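Local coordinates for protein 4-dehydrase (PDB 2PO3) that probably acts as a pyridoxal phosphate-dependent aminotransferase that installs an amino group on a TDP-linked sugar in the biosynthesis of desosamine, at residues A[7-10]-A[14-17]; A[317-322]-A[380-385]. All coordinates share one frame; numbering follows the deposited sequence.

Contact 1: A[7-10]-A[14-17]; sequences DLAF and PAAF
The N-terminal loop ahead of strand 21-22 doubles back on itself here, and Ala-9 meets Pro-14 and Ala-15 across the bend. Ala-9 stands at the start of a 3-10 turn. Its methyl is directed at the returning chain and meets the backbone of Ala-15. CB lies 3.7 Å from CA of Ala-15 and 3.8 Å from the backbone N of Ala-15. The Ala-9 methyl also comes against the flank of the Ala-15 methyl, with Ala-9 CB 3.8 Å from Ala-15 CB. The backbones come close at this point, and CA of Ala-9 is 4.7 Å from CA of Ala-15.

Neither side is strand and no hydrogen bond crosses between the two segments, so this is an irregular surface bend and not a beta-hairpin. Two backbone N-H groups bind Glu-322: Ala-9 N and Ala-16 N each take a different oxygen of its carboxylate. That one carboxylate holds the outgoing and the returning chain together.

At the other end of the contact, Pro-14 brings its ring close to the backbone of Asp-7. Pro-14 CD is 3.4 Å from Asp-7 O. The same Asp-7 O also lies 3.1 Å from Pro-14 O. Both oxygens are acceptors, so this approach probably brings a slight electrostatic cost. Leu-8 points away from the bend and packs on Leu-381 of helix 369-394.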
# COMPACT_ATOMS: atom_id res chain seq x y z
N ASP A 7 -37.87 26.51 1.48
CA ASP A 7 -36.73 27.16 0.89
C ASP A 7 -35.59 26.15 0.88
O ASP A 7 -34.53 26.41 0.30
CB ASP A 7 -36.32 28.42 1.66
CG ASP A 7 -37.52 29.26 1.97
OD1 ASP A 7 -38.59 29.11 1.42
OD2 ASP A 7 -37.28 30.14 2.92
N LEU A 8 -35.87 25.00 1.55
CA LEU A 8 -34.92 23.91 1.63
C LEU A 8 -34.76 23.27 0.28
O LEU A 8 -35.74 22.79 -0.29
CB LEU A 8 -35.27 22.77 2.62
CG LEU A 8 -35.29 23.16 4.10
CD1 LEU A 8 -35.59 21.94 4.96
CD2 LEU A 8 -33.97 23.76 4.57
N ALA A 9 -33.51 23.27 -0.19
CA ALA A 9 -33.14 22.69 -1.46
C ALA A 9 -33.60 21.25 -1.44
O ALA A 9 -33.92 20.63 -2.47
CB ALA A 9 -31.63 22.76 -1.65
N PHE A 10 -33.62 20.72 -0.22
CA PHE A 10 -34.04 19.36 -0.04
C PHE A 10 -35.49 19.20 -0.48
O PHE A 10 -35.91 18.18 -1.03
CB PHE A 10 -33.85 18.97 1.43
CG PHE A 10 -34.27 17.56 1.67
CD1 PHE A 10 -33.41 16.49 1.40
CD2 PHE A 10 -35.54 17.29 2.17
CE1 PHE A 10 -33.81 15.17 1.63
CE2 PHE A 10 -35.95 15.98 2.39
CZ PHE A 10 -35.08 14.91 2.13
N PRO A 14 -34.23 26.55 -3.31
CA PRO A 14 -32.94 26.98 -3.81
C PRO A 14 -31.90 26.72 -2.71
O PRO A 14 -32.18 27.04 -1.54
CB PRO A 14 -33.09 28.49 -4.03
CG PRO A 14 -34.38 28.92 -3.33
CD PRO A 14 -35.09 27.67 -2.86
N ALA A 15 -30.74 26.13 -3.08
CA ALA A 15 -29.68 25.85 -2.12
C ALA A 15 -29.08 27.18 -1.73
O ALA A 15 -28.66 27.98 -2.58
CB ALA A 15 -28.62 24.85 -2.59
N ALA A 16 -29.10 27.43 -0.43
CA ALA A 16 -28.63 28.68 0.11
C ALA A 16 -27.27 29.21 -0.32
O ALA A 16 -27.10 30.43 -0.47
CB ALA A 16 -28.85 28.74 1.61
N PHE A 17 -26.30 28.32 -0.49
CA PHE A 17 -24.97 28.75 -0.85
C PHE A 17 -24.32 27.97 -1.97
O PHE A 17 -24.63 26.80 -2.21
CB PHE A 17 -24.07 28.60 0.38
CG PHE A 17 -24.53 29.44 1.53
CD1 PHE A 17 -25.55 29.01 2.38
CD2 PHE A 17 -23.94 30.68 1.76
CE1 PHE A 17 -25.96 29.81 3.44
CE2 PHE A 17 -24.34 31.49 2.82
CZ PHE A 17 -25.36 31.05 3.67

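Contact 2: A[317-322]-A[380-385]; sequences EVLKAE and RLCATR
Val-318 and Leu-319, on the last turns of helix 312-321, pack against Cys-382 of the long C-terminal helix 369-394. The contact is a small, buried helix-helix interface. The backbones stay well apart: CA of Val-318 and CA of Cys-382, the nearest pair, are 8.2 Å from each other. Side chains alone bridge the gap.

The apolar contacts all meet at one sulfur. Cys-382 SG lies 4.0 Å from Val-318 CG1 and 4.0 Å from Leu-319 CD1. The two methyls come from neighbouring residues of one helix and sit side by side, with Val-318 CG1 4.3 Å from Leu-319 CD1. The Val-318 methyl lies almost straight ahead of the CB-SG bond, at an angle of about 159° at SG. The Leu-319 methyl stands more to one flank, at about 132°. Val-318 reaches the sulfur with CG1, the branch set opposite its own backbone N (chi1 177°). Leu-319 does not start out aimed at the other helix, but the end of its side chain bends nearer and brings CD1 to the sulfur.

Hydrogen bonds run within each helix and not between them. Ala-321 N donates to Glu-317 O at 2.9 Å, and Thr-384 N donates to Arg-380 O at 2.9 Å.

Polar groups that take no part in the contact have other partners. Arg-380 NH2 reaches the carbonyls of His-276 and Ala-278, and Glu-322 O accepts from Arg-374 of the C-terminal helix. Leu-319 also touches Leu-379, which extends the apolar seam along that helix.

With only methyl and sulfur surfaces meeting, the join between these segments probably rests on dispersion and the burial of apolar surface, with no hydrogen bond between them.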
# COMPACT_ATOMS: atom_id res chain seq x y z
N GLU A 317 -29.12 13.97 4.99
CA GLU A 317 -29.65 14.24 3.66
C GLU A 317 -29.99 15.70 3.45
O GLU A 317 -29.71 16.29 2.39
CB GLU A 317 -30.93 13.43 3.41
CG GLU A 317 -30.68 11.93 3.18
CD GLU A 317 -31.86 11.29 2.49
OE1 GLU A 317 -32.63 10.52 3.04
OE2 GLU A 317 -31.99 11.68 1.24
N VAL A 318 -30.63 16.30 4.46
CA VAL A 318 -31.03 17.68 4.38
C VAL A 318 -29.83 18.59 4.18
O VAL A 318 -29.86 19.53 3.39
CB VAL A 318 -31.83 18.11 5.61
CG1 VAL A 318 -32.18 19.59 5.54
CG2 VAL A 318 -33.11 17.29 5.75
N LEU A 319 -28.76 18.28 4.92
CA LEU A 319 -27.57 19.11 4.78
C LEU A 319 -26.87 18.84 3.44
O LEU A 319 -26.39 19.72 2.75
CB LEU A 319 -26.59 18.94 5.94
CG LEU A 319 -27.02 19.52 7.30
CD1 LEU A 319 -28.47 19.19 7.66
CD2 LEU A 319 -26.08 18.99 8.38
N LYS A 320 -26.82 17.58 3.07
CA LYS A 320 -26.18 17.29 1.83
C LYS A 320 -26.86 18.09 0.73
O LYS A 320 -26.23 18.59 -0.20
CB LYS A 320 -26.27 15.82 1.50
CG LYS A 320 -25.54 15.53 0.20
CD LYS A 320 -24.95 14.12 0.17
CE LYS A 320 -23.44 14.09 -0.04
NZ LYS A 320 -22.62 14.10 1.19
N ALA A 321 -28.17 18.22 0.81
CA ALA A 321 -28.83 18.99 -0.23
C ALA A 321 -28.41 20.45 -0.25
O ALA A 321 -28.42 21.15 -1.26
CB ALA A 321 -30.34 18.84 -0.24
N GLU A 322 -28.02 20.93 0.90
CA GLU A 322 -27.60 22.31 1.01
C GLU A 322 -26.14 22.52 0.66
O GLU A 322 -25.63 23.62 0.79
CB GLU A 322 -27.87 22.86 2.42
CG GLU A 322 -29.36 23.12 2.69
CD GLU A 322 -30.00 23.96 1.61
OE1 GLU A 322 -29.51 24.97 1.13
OE2 GLU A 322 -31.15 23.47 1.20
N ARG A 380 -29.86 23.56 13.63
CA ARG A 380 -30.83 24.12 14.54
C ARG A 380 -32.21 24.04 13.92
O ARG A 380 -33.17 23.69 14.57
CB ARG A 380 -30.44 25.54 14.87
CG ARG A 380 -31.34 26.22 15.89
CD ARG A 380 -30.67 27.47 16.39
NE ARG A 380 -29.48 27.20 17.22
CZ ARG A 380 -29.51 26.90 18.53
NH1 ARG A 380 -30.66 26.79 19.21
NH2 ARG A 380 -28.37 26.68 19.19
N LEU A 381 -32.31 24.34 12.63
CA LEU A 381 -33.59 24.25 11.95
C LEU A 381 -34.15 22.82 12.04
O LEU A 381 -35.29 22.55 12.48
CB LEU A 381 -33.42 24.69 10.47
CG LEU A 381 -34.62 24.48 9.56
CD1 LEU A 381 -35.74 25.38 10.06
CD2 LEU A 381 -34.31 24.89 8.12
N CYS A 382 -33.31 21.88 11.63
CA CYS A 382 -33.65 20.46 11.64
C CYS A 382 -34.11 19.94 12.99
O CYS A 382 -35.04 19.15 13.12
CB CYS A 382 -32.42 19.60 11.22
SG CYS A 382 -31.93 19.76 9.48
N ALA A 383 -33.40 20.37 14.01
CA ALA A 383 -33.69 19.94 15.35
C ALA A 383 -34.97 20.53 15.89
O ALA A 383 -35.73 19.83 16.57
CB ALA A 383 -32.52 20.21 16.29
N THR A 384 -35.20 21.82 15.60
CA THR A 384 -36.39 22.49 16.09
C THR A 384 -37.63 22.25 15.27
O THR A 384 -38.74 22.54 15.74
CB THR A 384 -36.19 24.00 16.23
OG1 THR A 384 -36.01 24.53 14.93
CG2 THR A 384 -34.96 24.27 17.09
N ARG A 385 -37.45 21.76 14.04
CA ARG A 385 -38.60 21.52 13.19
C ARG A 385 -38.65 20.12 12.62
O ARG A 385 -39.39 19.90 11.64
CB ARG A 385 -38.69 22.52 12.04
CG ARG A 385 -38.44 23.98 12.47
CD ARG A 385 -39.70 24.82 12.71
NE ARG A 385 -40.72 24.76 11.66
CZ ARG A 385 -41.00 25.74 10.79
NH1 ARG A 385 -40.33 26.90 10.78
NH2 ARG A 385 -41.98 25.55 9.89

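In the fold
From the N terminus, contact 1 comes first and closes a tight bend with three residues between its segments. Contact 2 opens far along the chain and joins residues 317-322 to 380-385, closing a loop of 57 residues. The two follow in series, so neither nests in nor crosses the other. In space they are neighbours: the centres of contact 1 and contact 2 are about 10 Å apart. Glu-322 links them directly, and Ala-9 CB also packs on Ala-321 O. The N-terminal loop is thereby tied to helix 312-321, which contact 2 in turn joins to helix 369-394. Both lie away from the active site.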